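Local coordinates for protein thiazoline oxidase/subtilisin-like protease (Prochloron didemni, PDB 4H6X) that is a subtilisin-like protease that matures patellamides, probably cleaving and transamidating the precursor peptide to close the macrocycle, at residues 195-207 / 223-233. Residues are numbered along the deposited sequence; the frame is centred on the assembly and turned at random.
Sequences CQDNNVLIVSPTG and TLAVGAAKVDG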
loop_
_atom_site.group_PDB
_atom_site.type_symbol
_atom_site.label_atom_id
_atom_site.label_comp_id
_atom_site.label_asym_id
_atom_site.label_seq_id
_atom_site.Cartn_x
_atom_site.Cartn_y
_atom_site.Cartn_z
ATOM N N CYS A 195 -15.807 5.195 -7.793
ATOM C CA CYS A 195 -14.781 4.165 -7.969
ATOM C C CYS A 195 -15.447 2.794 -8.150
ATOM O O CYS A 195 -15.196 2.104 -9.134
ATOM C CB CYS A 195 -13.811 4.142 -6.784
ATOM S SG CYS A 195 -12.726 5.591 -6.687
ATOM N N GLN A 196 -16.310 2.435 -7.205
ATOM C CA GLN A 196 -17.032 1.155 -7.250
ATOM C C GLN A 196 -17.849 1.018 -8.536
ATOM O O GLN A 196 -17.837 -0.032 -9.176
ATOM C CB GLN A 196 -17.923 0.991 -6.015
ATOM C CG GLN A 196 -18.578 -0.391 -5.901
ATOM C CD GLN A 196 -19.424 -0.560 -4.647
ATOM O OE1 GLN A 196 -19.398 0.276 -3.739
ATOM N NE2 GLN A 196 -20.183 -1.653 -4.591
ATOM N N ASP A 197 -18.518 2.096 -8.936
ATOM C CA ASP A 197 -19.325 2.094 -10.156
ATOM C C ASP A 197 -18.488 1.973 -11.418
ATOM O O ASP A 197 -19.015 1.622 -12.481
ATOM C CB ASP A 197 -20.186 3.356 -10.248
ATOM C CG ASP A 197 -21.325 3.358 -9.260
ATOM O OD1 ASP A 197 -21.772 2.267 -8.853
ATOM O OD2 ASP A 197 -21.767 4.457 -8.875
ATOM N N ASN A 198 -17.192 2.265 -11.312
ATOM C CA ASN A 198 -16.324 2.227 -12.477
ATOM C C ASN A 198 -15.240 1.177 -12.443
ATOM O O ASN A 198 -14.219 1.315 -13.124
ATOM C CB ASN A 198 -15.716 3.600 -12.720
ATOM C CG ASN A 198 -16.693 4.536 -13.381
ATOM O OD1 ASN A 198 -16.882 4.483 -14.590
ATOM N ND2 ASN A 198 -17.336 5.380 -12.592
ATOM N N ASN A 199 -15.448 0.140 -11.639
ATOM C CA ASN A 199 -14.543 -1.010 -11.633
ATOM C C ASN A 199 -13.135 -0.673 -11.080
ATOM O O ASN A 199 -12.135 -1.204 -11.537
ATOM C CB ASN A 199 -14.476 -1.626 -13.048
ATOM C CG ASN A 199 -13.731 -2.953 -13.085
ATOM O OD1 ASN A 199 -13.823 -3.760 -12.152
ATOM N ND2 ASN A 199 -12.979 -3.179 -14.157
ATOM N N VAL A 200 -13.078 0.213 -10.091
ATOM C CA VAL A 200 -11.812 0.626 -9.475
ATOM C C VAL A 200 -11.855 0.302 -7.993
ATOM O O VAL A 200 -12.762 0.740 -7.281
ATOM C CB VAL A 200 -11.532 2.138 -9.679
ATOM C CG1 VAL A 200 -10.201 2.543 -9.018
ATOM C CG2 VAL A 200 -11.524 2.460 -11.164
ATOM N N LEU A 201 -10.867 -0.468 -7.540
ATOM C CA LEU A 201 -10.766 -0.863 -6.132
ATOM C C LEU A 201 -10.104 0.233 -5.285
ATOM O O LEU A 201 -9.035 0.728 -5.643
ATOM C CB LEU A 201 -9.938 -2.161 -6.013
ATOM C CG LEU A 201 -9.727 -2.770 -4.620
ATOM C CD1 LEU A 201 -11.052 -3.199 -3.981
ATOM C CD2 LEU A 201 -8.758 -3.945 -4.703
ATOM N N ILE A 202 -10.730 0.559 -4.155
ATOM C CA ILE A 202 -10.181 1.440 -3.143
ATOM C C ILE A 202 -9.667 0.590 -1.988
ATOM O O ILE A 202 -10.405 -0.247 -1.454
ATOM C CB ILE A 202 -11.255 2.416 -2.589
ATOM C CG1 ILE A 202 -11.762 3.367 -3.676
ATOM C CG2 ILE A 202 -10.731 3.179 -1.376
ATOM C CD1 ILE A 202 -10.789 4.467 -4.046
ATOM N N VAL A 203 -8.400 0.797 -1.621
ATOM C CA VAL A 203 -7.799 0.120 -0.458
ATOM C C VAL A 203 -7.393 1.161 0.574
ATOM O O VAL A 203 -6.757 2.182 0.252
ATOM C CB VAL A 203 -6.579 -0.775 -0.832
ATOM C CG1 VAL A 203 -6.081 -1.552 0.386
ATOM C CG2 VAL A 203 -6.931 -1.762 -1.944
ATOM N N SER A 204 -7.770 0.896 1.816
ATOM C CA SER A 204 -7.541 1.819 2.889
ATOM C C SER A 204 -7.338 1.017 4.176
ATOM O O SER A 204 -7.931 -0.047 4.338
ATOM C CB SER A 204 -8.737 2.776 2.985
ATOM O OG SER A 204 -8.755 3.472 4.203
ATOM N N PRO A 205 -6.461 1.501 5.076
ATOM C CA PRO A 205 -6.265 0.858 6.376
ATOM C C PRO A 205 -7.419 1.181 7.302
ATOM O O PRO A 205 -8.078 2.190 7.115
ATOM C CB PRO A 205 -4.983 1.514 6.900
ATOM C CG PRO A 205 -4.927 2.849 6.234
ATOM C CD PRO A 205 -5.561 2.658 4.887
ATOM N N THR A 206 -7.669 0.342 8.296
ATOM C CA THR A 206 -8.714 0.660 9.277
ATOM C C THR A 206 -8.323 1.771 10.263
ATOM O O THR A 206 -9.194 2.451 10.796
ATOM C CB THR A 206 -9.176 -0.581 10.061
ATOM O OG1 THR A 206 -8.037 -1.219 10.647
ATOM C CG2 THR A 206 -9.917 -1.550 9.141
ATOM N N GLY A 207 -7.022 1.949 10.505
ATOM C CA GLY A 207 -6.530 2.988 11.422
ATOM C C GLY A 207 -5.923 2.473 12.721
ATOM O O GLY A 207 -6.298 1.406 13.228
ATOM N N THR A 223 -15.155 -1.014 -1.259
ATOM C CA THR A 223 -13.802 -0.688 -0.784
ATOM C C THR A 223 -13.252 -1.794 0.109
ATOM O O THR A 223 -14.014 -2.528 0.758
ATOM C CB THR A 223 -13.722 0.669 -0.052
ATOM O OG1 THR A 223 -13.883 0.480 1.356
ATOM C CG2 THR A 223 -14.780 1.616 -0.561
ATOM N N LEU A 224 -11.932 -1.929 0.108
ATOM C CA LEU A 224 -11.261 -2.941 0.917
ATOM C C LEU A 224 -10.587 -2.273 2.098
ATOM O O LEU A 224 -9.595 -1.545 1.939
ATOM C CB LEU A 224 -10.251 -3.727 0.064
ATOM C CG LEU A 224 -9.588 -4.971 0.678
ATOM C CD1 LEU A 224 -10.632 -6.040 0.969
ATOM C CD2 LEU A 224 -8.526 -5.527 -0.260
ATOM N N ALA A 225 -11.148 -2.503 3.282
ATOM C CA ALA A 225 -10.544 -2.064 4.527
ATOM C C ALA A 225 -9.517 -3.107 5.007
ATOM O O ALA A 225 -9.757 -4.313 4.917
ATOM C CB ALA A 225 -11.611 -1.827 5.579
ATOM N N VAL A 226 -8.365 -2.648 5.486
ATOM C CA VAL A 226 -7.309 -3.583 5.881
ATOM C C VAL A 226 -6.868 -3.355 7.320
ATOM O O VAL A 226 -6.524 -2.240 7.705
ATOM C CB VAL A 226 -6.096 -3.545 4.932
ATOM C CG1 VAL A 226 -5.082 -4.613 5.335
ATOM C CG2 VAL A 226 -6.539 -3.747 3.484
ATOM N N GLY A 227 -6.908 -4.422 8.113
ATOM C CA GLY A 227 -6.400 -4.402 9.482
ATOM C C GLY A 227 -5.017 -5.034 9.506
ATOM O O GLY A 227 -4.610 -5.689 8.540
ATOM N N ALA A 228 -4.307 -4.841 10.616
ATOM C CA ALA A 228 -2.942 -5.349 10.780
ATOM C C ALA A 228 -2.871 -6.587 11.676
ATOM O O ALA A 228 -3.385 -6.589 12.803
ATOM C CB ALA A 228 -2.037 -4.254 11.324
ATOM N N ALA A 229 -2.238 -7.632 11.153
ATOM C CA ALA A 229 -1.926 -8.843 11.909
ATOM C C ALA A 229 -0.510 -8.772 12.470
ATOM O O ALA A 229 0.396 -8.200 11.852
ATOM C CB ALA A 229 -2.068 -10.077 11.022
ATOM N N LYS A 230 -0.328 -9.366 13.646
ATOM C CA LYS A 230 1.000 -9.556 14.227
ATOM C C LYS A 230 1.771 -10.564 13.382
ATOM O O LYS A 230 1.183 -11.236 12.534
ATOM C CB LYS A 230 0.882 -10.050 15.674
ATOM C CG LYS A 230 0.171 -9.088 16.616
ATOM C CD LYS A 230 0.571 -9.317 18.070
ATOM C CE LYS A 230 -0.344 -10.303 18.779
ATOM N NZ LYS A 230 0.174 -10.657 20.131
ATOM N N VAL A 231 3.080 -10.664 13.605
ATOM C CA VAL A 231 3.917 -11.693 12.963
ATOM C C VAL A 231 3.289 -13.110 12.975
ATOM O O VAL A 231 3.500 -13.895 12.040
ATOM C CB VAL A 231 5.338 -11.730 13.585
ATOM C CG1 VAL A 231 6.194 -12.808 12.934
ATOM C CG2 VAL A 231 6.016 -10.371 13.462
ATOM N N ASP A 232 2.509 -13.428 14.009
ATOM C CA ASP A 232 1.898 -14.766 14.112
ATOM C C ASP A 232 0.458 -14.881 13.582
ATOM O O ASP A 232 -0.225 -15.862 13.872
ATOM C CB ASP A 232 2.000 -15.314 15.547
ATOM C CG ASP A 232 1.131 -14.554 16.535
ATOM O OD1 ASP A 232 -0.033 -14.227 16.214
ATOM O OD2 ASP A 232 1.613 -14.289 17.651
ATOM N N GLY A 233 -0.009 -13.883 12.829
ATOM C CA GLY A 233 -1.339 -13.952 12.213
ATOM C C GLY A 233 -2.500 -13.376 13.014
ATOM O O GLY A 233 -3.561 -13.106 12.448
HETATM O O HOH W 1 -17.816 1.106 -1.348
#
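V203 and L224 sit side by side, their side chains on the same face of two parallel strands, 201-205 and 224-229, bound by a ladder of backbone hydrogen bonds. L224 N gives a nearly straight bond to I202 O (2.8 Å), and S204 N answers to L224 O; V226 N then reaches S204 O at a more bent 137°, and T206 N closes the ladder on V226 O from 38° above that carbonyl's plane. P205 has no N-H to give, but strand 201-205 turns the amides of S204 and T206, not P205, toward its neighbour, so proline costs no bond to strand 224-229.

On the face holding L201, V203, L224 and V226, branched aliphatic residues suit a buried surface. V203 CG1, anti to the backbone N (chi1 -175°), meets V226 CG2 at 3.8 Å, while L201 CD1 rests against L224 CB. I202 CB meets T223 CB at 3.9 Å.

T206 can be followed outward from the strand end. Its CB lies 3.9 Å from V226 O; CG2 passes the same oxygen and ends 4.0 Å from A225 CB, whose small size lets it approach, and OG1 passes 3.8 Å from G227 CA. An alanine here removes OG1 and CG2, which would probably uncover the A225 methyl and leave the hydroxyl's hydrogen-bond partner without its mate.

The P205 side chain touches the group S274, H109 and D39, whose geometry is consistent with a subtilase Ser-His-Asp triad. Main-chain bonding thus sets the pairing, and apolar packing joins the strands on the face turned to helix 273-293, which carries the probable nucleophile.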